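Local coordinates for protein Epf (Streptococcus pyogenes, PDB 4ES8) that acts as a cell-surface adhesin, binding to cells through an N-terminal domain that contains a carbohydrate-binding module, at residues N104-F118 with K174-L188. Sequence-based numbering, arbitrary orientation. Where two conformers were deposited one is given.
Sequences NTKSLIKDHDYKITF and KTISFRTLKEGPMSL
Thr-180 holds OG1 between its own backbone N and carbonyl carbon (chi1 54°), which turns the hydroxyl into the turn 109-112 and sets CG2 against Leu-108 and Tyr-114. The hydroxyl donates to Ile-109 O, with OG1 2.6 Å from that oxygen, and accepts from His-112 N; a weak bond from Asp-111 N joins them. One threonine oxygen thus pins the type II turn 109-112. CG2 sits 3.6 Å from Tyr-114 CE2 and also meets CD1 of Leu-108; the other methyl of that leucine, CD2, lies over one face of the tyrosine ring, toward its rim. Tyr-114 OH in turn accepts from Ile-109 N.

Phe-178, with a similar first torsion (chi1 67°), brings CE1 to 3.7 Å from Ile-116 CD1, while Leu-108 CD1 comes in at the ring edge. Lys-174 CB lies over one face of Phe-118, 3.7 Å from its CZ, and Ile-176 CD1 meets that ring at the edge. On the other face of the sheet Arg-179 grips Asp-113 side-on with nearly coplanar groups: NE is 2.8 Å from OD1, and NH2 makes an almost straight bond to OD2 on its syn lone pair.

Where strands 97-105 and 186-194 meet, Thr-105 bonds Met-186 twice: its N donates to Met-186 O, and Met-186 N reaches Thr-105 OG1 at 3.0 Å, so a side chain replaces a carbonyl. Strands 113-118 and 174-180 run antiparallel in one sheet, while strands 97-105 and 186-194 pair in the other. The two loops bridge these sheets, with Leu-108, Ile-116, Phe-178 and Leu-188 packed between the two sheets, an arrangement consistent with the beta-sandwich of a carbohydrate-binding module.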
loop_
_atom_site.group_PDB
_atom_site.type_symbol
_atom_site.label_atom_id
_atom_site.label_comp_id
_atom_site.label_asym_id
_atom_site.label_seq_id
_atom_site.Cartn_x
_atom_site.Cartn_y
_atom_site.Cartn_z
ATOM N N ASN A 104 4.375 -5.628 -8.275
ATOM C CA ASN A 104 4.998 -4.764 -7.292
ATOM C C ASN A 104 4.387 -3.374 -7.185
ATOM O O ASN A 104 3.810 -2.861 -8.147
ATOM C CB ASN A 104 6.485 -4.596 -7.599
ATOM C CG ASN A 104 7.323 -5.778 -7.171
ATOM O OD1 ASN A 104 6.839 -6.762 -6.592
ATOM N ND2 ASN A 104 8.617 -5.711 -7.477
ATOM N N THR A 105 4.494 -2.802 -5.997
ATOM C CA THR A 105 4.170 -1.405 -5.753
ATOM C C THR A 105 5.463 -0.600 -5.698
ATOM O O THR A 105 6.564 -1.168 -5.558
ATOM C CB THR A 105 3.411 -1.219 -4.410
ATOM O OG1 THR A 105 4.336 -1.379 -3.322
ATOM C CG2 THR A 105 2.236 -2.219 -4.245
ATOM N N LYS A 106 5.326 0.725 -5.703
ATOM C CA LYS A 106 6.442 1.588 -5.376
ATOM C C LYS A 106 6.656 1.511 -3.849
ATOM O O LYS A 106 5.907 0.808 -3.133
ATOM C CB LYS A 106 6.139 3.039 -5.810
ATOM C CG LYS A 106 5.823 3.225 -7.303
ATOM C CD LYS A 106 7.020 3.051 -8.200
ATOM C CE LYS A 106 6.662 3.239 -9.673
ATOM N NZ LYS A 106 6.238 4.652 -9.976
ATOM N N SER A 107 7.642 2.253 -3.333
ATOM C CA SER A 107 7.928 2.237 -1.902
ATOM C C SER A 107 6.758 2.798 -1.106
ATOM O O SER A 107 6.324 3.946 -1.339
ATOM C CB SER A 107 9.194 3.034 -1.603
ATOM O OG SER A 107 9.598 2.821 -0.260
ATOM N N LEU A 108 6.246 1.979 -0.163
ATOM C CA LEU A 108 5.120 2.401 0.667
ATOM C C LEU A 108 5.631 2.930 2.009
ATOM O O LEU A 108 6.777 2.655 2.389
ATOM C CB LEU A 108 4.131 1.224 0.886
ATOM C CG LEU A 108 3.643 0.502 -0.394
ATOM C CD1 LEU A 108 2.656 -0.592 -0.050
ATOM C CD2 LEU A 108 3.023 1.488 -1.390
ATOM N N ILE A 109 4.796 3.702 2.700
ATOM C CA ILE A 109 5.129 4.246 4.017
ATOM C C ILE A 109 4.634 3.279 5.074
ATOM O O ILE A 109 3.528 2.749 4.968
ATOM C CB ILE A 109 4.516 5.661 4.198
ATOM C CG1 ILE A 109 5.188 6.638 3.206
ATOM C CG2 ILE A 109 4.684 6.176 5.654
ATOM C CD1 ILE A 109 4.427 7.974 3.055
ATOM N N LYS A 110 5.451 3.071 6.122
ATOM C CA LYS A 110 5.066 2.192 7.232
ATOM C C LYS A 110 3.829 2.748 7.928
ATOM O O LYS A 110 3.756 3.955 8.190
ATOM C CB LYS A 110 6.224 2.116 8.242
ATOM C CG LYS A 110 5.955 1.151 9.414
ATOM C CD LYS A 110 7.142 1.026 10.379
ATOM C CE LYS A 110 7.325 2.248 11.260
ATOM N NZ LYS A 110 8.380 2.032 12.298
ATOM N N ASP A 111 2.859 1.866 8.221
ATOM C CA ASP A 111 1.673 2.191 9.000
ATOM C C ASP A 111 0.711 3.156 8.272
ATOM O O ASP A 111 -0.069 3.843 8.912
ATOM C CB ASP A 111 2.071 2.741 10.387
ATOM C CG ASP A 111 0.999 2.704 11.449
ATOM O OD1 ASP A 111 0.265 1.694 11.521
ATOM O OD2 ASP A 111 0.940 3.654 12.253
ATOM N N HIS A 112 0.747 3.168 6.930
ATOM C CA HIS A 112 -0.218 3.903 6.123
ATOM C C HIS A 112 -1.240 2.881 5.607
ATOM O O HIS A 112 -0.956 1.671 5.601
ATOM C CB HIS A 112 0.492 4.627 4.969
ATOM C CG HIS A 112 0.900 6.045 5.270
ATOM N ND1 HIS A 112 0.844 7.023 4.286
ATOM C CD2 HIS A 112 1.383 6.599 6.412
ATOM C CE1 HIS A 112 1.303 8.134 4.843
ATOM N NE2 HIS A 112 1.664 7.928 6.123
ATOM N N ASP A 113 -2.414 3.364 5.195
ATOM C CA ASP A 113 -3.500 2.551 4.662
ATOM C C ASP A 113 -3.535 2.684 3.155
ATOM O O ASP A 113 -3.386 3.808 2.634
ATOM C CB ASP A 113 -4.828 3.001 5.273
ATOM C CG ASP A 113 -4.914 2.721 6.759
ATOM O OD1 ASP A 113 -4.518 1.638 7.170
ATOM O OD2 ASP A 113 -5.316 3.617 7.507
ATOM N N TYR A 114 -3.736 1.547 2.448
ATOM C CA TYR A 114 -3.741 1.545 0.991
ATOM C C TYR A 114 -4.970 0.845 0.452
ATOM O O TYR A 114 -5.569 -0.003 1.137
ATOM C CB TYR A 114 -2.467 0.879 0.448
ATOM C CG TYR A 114 -1.229 1.684 0.787
ATOM C CD1 TYR A 114 -0.818 2.737 -0.026
ATOM C CD2 TYR A 114 -0.519 1.451 1.968
ATOM C CE1 TYR A 114 0.291 3.521 0.308
ATOM C CE2 TYR A 114 0.587 2.233 2.315
ATOM C CZ TYR A 114 0.982 3.269 1.487
ATOM O OH TYR A 114 2.073 4.033 1.842
ATOM N N LYS A 115 -5.348 1.230 -0.772
ATOM C CA LYS A 115 -6.490 0.661 -1.481
ATOM C C LYS A 115 -6.032 0.186 -2.844
ATOM O O LYS A 115 -5.635 1.014 -3.668
ATOM C CB LYS A 115 -7.624 1.694 -1.624
ATOM C CG LYS A 115 -8.812 1.208 -2.467
ATOM C CD LYS A 115 -9.762 2.355 -2.838
ATOM C CE LYS A 115 -11.019 1.838 -3.508
ATOM N NZ LYS A 115 -11.962 2.935 -3.866
ATOM N N ILE A 116 -6.077 -1.123 -3.068
ATOM C CA ILE A 116 -5.741 -1.736 -4.350
ATOM C C ILE A 116 -7.037 -1.992 -5.088
ATOM O O ILE A 116 -8.015 -2.477 -4.490
ATOM C CB ILE A 116 -4.983 -3.067 -4.130
ATOM C CG1 ILE A 116 -3.586 -2.873 -3.559
ATOM C CG2 ILE A 116 -4.957 -3.926 -5.412
ATOM C CD1 ILE A 116 -2.922 -4.221 -3.124
ATOM N N THR A 117 -7.049 -1.706 -6.405
ATOM C CA THR A 117 -8.197 -2.024 -7.247
ATOM C C THR A 117 -7.678 -2.710 -8.482
ATOM O O THR A 117 -6.578 -2.411 -8.941
ATOM C CB THR A 117 -9.021 -0.778 -7.595
ATOM O OG1 THR A 117 -8.187 0.208 -8.213
ATOM C CG2 THR A 117 -9.710 -0.171 -6.367
ATOM N N PHE A 118 -8.455 -3.648 -9.025
ATOM C CA PHE A 118 -8.096 -4.316 -10.276
ATOM C C PHE A 118 -9.308 -4.993 -10.814
ATOM O O PHE A 118 -10.329 -5.038 -10.130
ATOM C CB PHE A 118 -6.933 -5.325 -10.104
ATOM C CG PHE A 118 -7.197 -6.446 -9.120
ATOM C CD1 PHE A 118 -7.037 -6.246 -7.758
ATOM C CD2 PHE A 118 -7.616 -7.698 -9.561
ATOM C CE1 PHE A 118 -7.287 -7.289 -6.850
ATOM C CE2 PHE A 118 -7.895 -8.728 -8.653
ATOM C CZ PHE A 118 -7.720 -8.523 -7.303
ATOM N N LYS A 174 -12.465 -5.564 -8.366
ATOM C CA LYS A 174 -12.126 -5.950 -7.005
ATOM C C LYS A 174 -11.494 -4.787 -6.260
ATOM O O LYS A 174 -10.795 -3.954 -6.868
ATOM C CB LYS A 174 -11.125 -7.123 -7.034
ATOM C CG LYS A 174 -11.629 -8.373 -7.773
ATOM C CD LYS A 174 -12.930 -8.967 -7.178
ATOM C CE LYS A 174 -13.369 -10.127 -8.035
ATOM N NZ LYS A 174 -14.738 -10.584 -7.641
ATOM N N THR A 175 -11.685 -4.765 -4.943
ATOM C CA THR A 175 -11.080 -3.764 -4.066
ATOM C C THR A 175 -10.490 -4.473 -2.880
ATOM O O THR A 175 -11.178 -5.287 -2.250
ATOM C CB THR A 175 -12.114 -2.716 -3.610
ATOM O OG1 THR A 175 -12.730 -2.084 -4.738
ATOM C CG2 THR A 175 -11.497 -1.655 -2.674
ATOM N N ILE A 176 -9.207 -4.174 -2.563
ATOM C CA ILE A 176 -8.514 -4.760 -1.416
ATOM C C ILE A 176 -7.886 -3.645 -0.633
ATOM O O ILE A 176 -7.178 -2.830 -1.224
ATOM C CB ILE A 176 -7.455 -5.810 -1.824
ATOM C CG1 ILE A 176 -8.089 -6.954 -2.652
ATOM C CG2 ILE A 176 -6.702 -6.351 -0.577
ATOM C CD1 ILE A 176 -7.094 -7.972 -3.250
ATOM N N SER A 177 -8.153 -3.579 0.681
ATOM C CA SER A 177 -7.535 -2.538 1.495
ATOM C C SER A 177 -6.654 -3.209 2.545
ATOM O O SER A 177 -6.909 -4.358 2.917
ATOM C CB SER A 177 -8.586 -1.641 2.142
ATOM O OG SER A 177 -9.485 -2.361 2.966
ATOM N N PHE A 178 -5.596 -2.514 2.980
ATOM C CA PHE A 178 -4.699 -3.063 3.984
ATOM C C PHE A 178 -3.888 -1.944 4.584
ATOM O O PHE A 178 -3.796 -0.856 4.009
ATOM C CB PHE A 178 -3.762 -4.149 3.414
ATOM C CG PHE A 178 -2.752 -3.635 2.422
ATOM C CD1 PHE A 178 -3.117 -3.368 1.102
ATOM C CD2 PHE A 178 -1.436 -3.393 2.805
ATOM C CE1 PHE A 178 -2.180 -2.868 0.189
ATOM C CE2 PHE A 178 -0.500 -2.903 1.886
ATOM C CZ PHE A 178 -0.879 -2.651 0.583
ATOM N N ARG A 179 -3.260 -2.244 5.710
ATOM C CA ARG A 179 -2.329 -1.323 6.372
ATOM C C ARG A 179 -0.933 -1.927 6.331
ATOM O O ARG A 179 -0.768 -3.122 6.622
ATOM C CB ARG A 179 -2.763 -1.091 7.841
ATOM C CG ARG A 179 -1.820 -0.198 8.630
ATOM C CD ARG A 179 -2.438 0.216 9.970
ATOM N NE ARG A 179 -3.434 1.267 9.733
ATOM C CZ ARG A 179 -4.163 1.856 10.677
ATOM N NH1 ARG A 179 -4.039 1.491 11.949
ATOM N NH2 ARG A 179 -5.017 2.818 10.356
ATOM N N THR A 180 0.097 -1.123 5.996
ATOM C CA THR A 180 1.454 -1.681 5.984
ATOM C C THR A 180 2.074 -1.824 7.389
ATOM O O THR A 180 1.843 -0.987 8.285
ATOM C CB THR A 180 2.363 -0.778 5.188
ATOM O OG1 THR A 180 2.264 0.562 5.726
ATOM C CG2 THR A 180 2.037 -0.808 3.697
ATOM N N LEU A 181 2.909 -2.859 7.545
ATOM C CA LEU A 181 3.673 -3.095 8.781
ATOM C C LEU A 181 5.127 -2.644 8.610
ATOM O O LEU A 181 5.874 -2.558 9.600
ATOM C CB LEU A 181 3.614 -4.591 9.184
ATOM C CG LEU A 181 2.212 -5.083 9.555
ATOM C CD1 LEU A 181 2.194 -6.570 9.817
ATOM C CD2 LEU A 181 1.596 -4.292 10.750
ATOM N N LYS A 182 5.555 -2.425 7.355
ATOM C CA LYS A 182 6.916 -2.020 7.013
ATOM C C LYS A 182 6.916 -0.872 6.020
ATOM O O LYS A 182 5.899 -0.630 5.378
ATOM C CB LYS A 182 7.670 -3.200 6.339
ATOM C CG LYS A 182 7.783 -4.489 7.155
ATOM C CD LYS A 182 8.564 -5.551 6.388
ATOM C CE LYS A 182 8.860 -6.762 7.244
ATOM N NZ LYS A 182 9.928 -7.605 6.648
ATOM N N GLU A 183 8.070 -0.221 5.864
ATOM C CA GLU A 183 8.351 0.751 4.809
ATOM C C GLU A 183 8.950 -0.009 3.628
ATOM O O GLU A 183 9.754 -0.928 3.836
ATOM C CB GLU A 183 9.338 1.828 5.283
ATOM C CG GLU A 183 9.704 2.814 4.180
ATOM C CD GLU A 183 10.686 3.883 4.602
ATOM O OE1 GLU A 183 10.471 4.483 5.678
ATOM O OE2 GLU A 183 11.673 4.112 3.869
ATOM N N GLY A 184 8.655 0.426 2.415
ATOM C CA GLY A 184 9.264 -0.183 1.241
ATOM C C GLY A 184 8.259 -0.769 0.277
ATOM O O GLY A 184 7.060 -0.855 0.581
ATOM N N PRO A 185 8.751 -1.196 -0.894
ATOM C CA PRO A 185 7.844 -1.787 -1.893
ATOM C C PRO A 185 7.270 -3.111 -1.406
ATOM O O PRO A 185 7.933 -3.855 -0.670
ATOM C CB PRO A 185 8.750 -2.023 -3.117
ATOM C CG PRO A 185 10.148 -2.116 -2.549
ATOM C CD PRO A 185 10.154 -1.169 -1.373
ATOM N N MET A 186 6.034 -3.375 -1.816
ATOM C CA MET A 186 5.347 -4.631 -1.528
ATOM C C MET A 186 4.761 -5.167 -2.819
ATOM O O MET A 186 5.086 -4.655 -3.887
ATOM C CB MET A 186 4.268 -4.422 -0.459
ATOM C CG MET A 186 4.860 -4.155 0.919
ATOM S SD MET A 186 3.611 -4.018 2.194
ATOM C CE MET A 186 3.043 -5.534 2.218
ATOM N N SER A 187 3.951 -6.215 -2.746
ATOM C CA SER A 187 3.315 -6.717 -3.953
ATOM C C SER A 187 1.881 -7.125 -3.663
ATOM O O SER A 187 1.521 -7.485 -2.530
ATOM C CB SER A 187 4.075 -7.909 -4.550
ATOM O OG SER A 187 4.046 -9.049 -3.706
ATOM N N LEU A 188 1.074 -7.053 -4.703
ATOM C CA LEU A 188 -0.210 -7.717 -4.765
ATOM C C LEU A 188 0.097 -9.103 -5.296
ATOM O O LEU A 188 0.710 -9.219 -6.371
ATOM C CB LEU A 188 -1.217 -6.975 -5.670
ATOM C CG LEU A 188 -2.515 -7.761 -5.971
ATOM C CD1 LEU A 188 -3.365 -7.994 -4.704
ATOM C CD2 LEU A 188 -3.379 -7.017 -6.971
HETATM O O HOH W 1 7.859 4.770 6.520
HETATM O O HOH W 2 1.093 -0.766 10.975
HETATM O O HOH W 3 -13.448 0.365 -5.501
#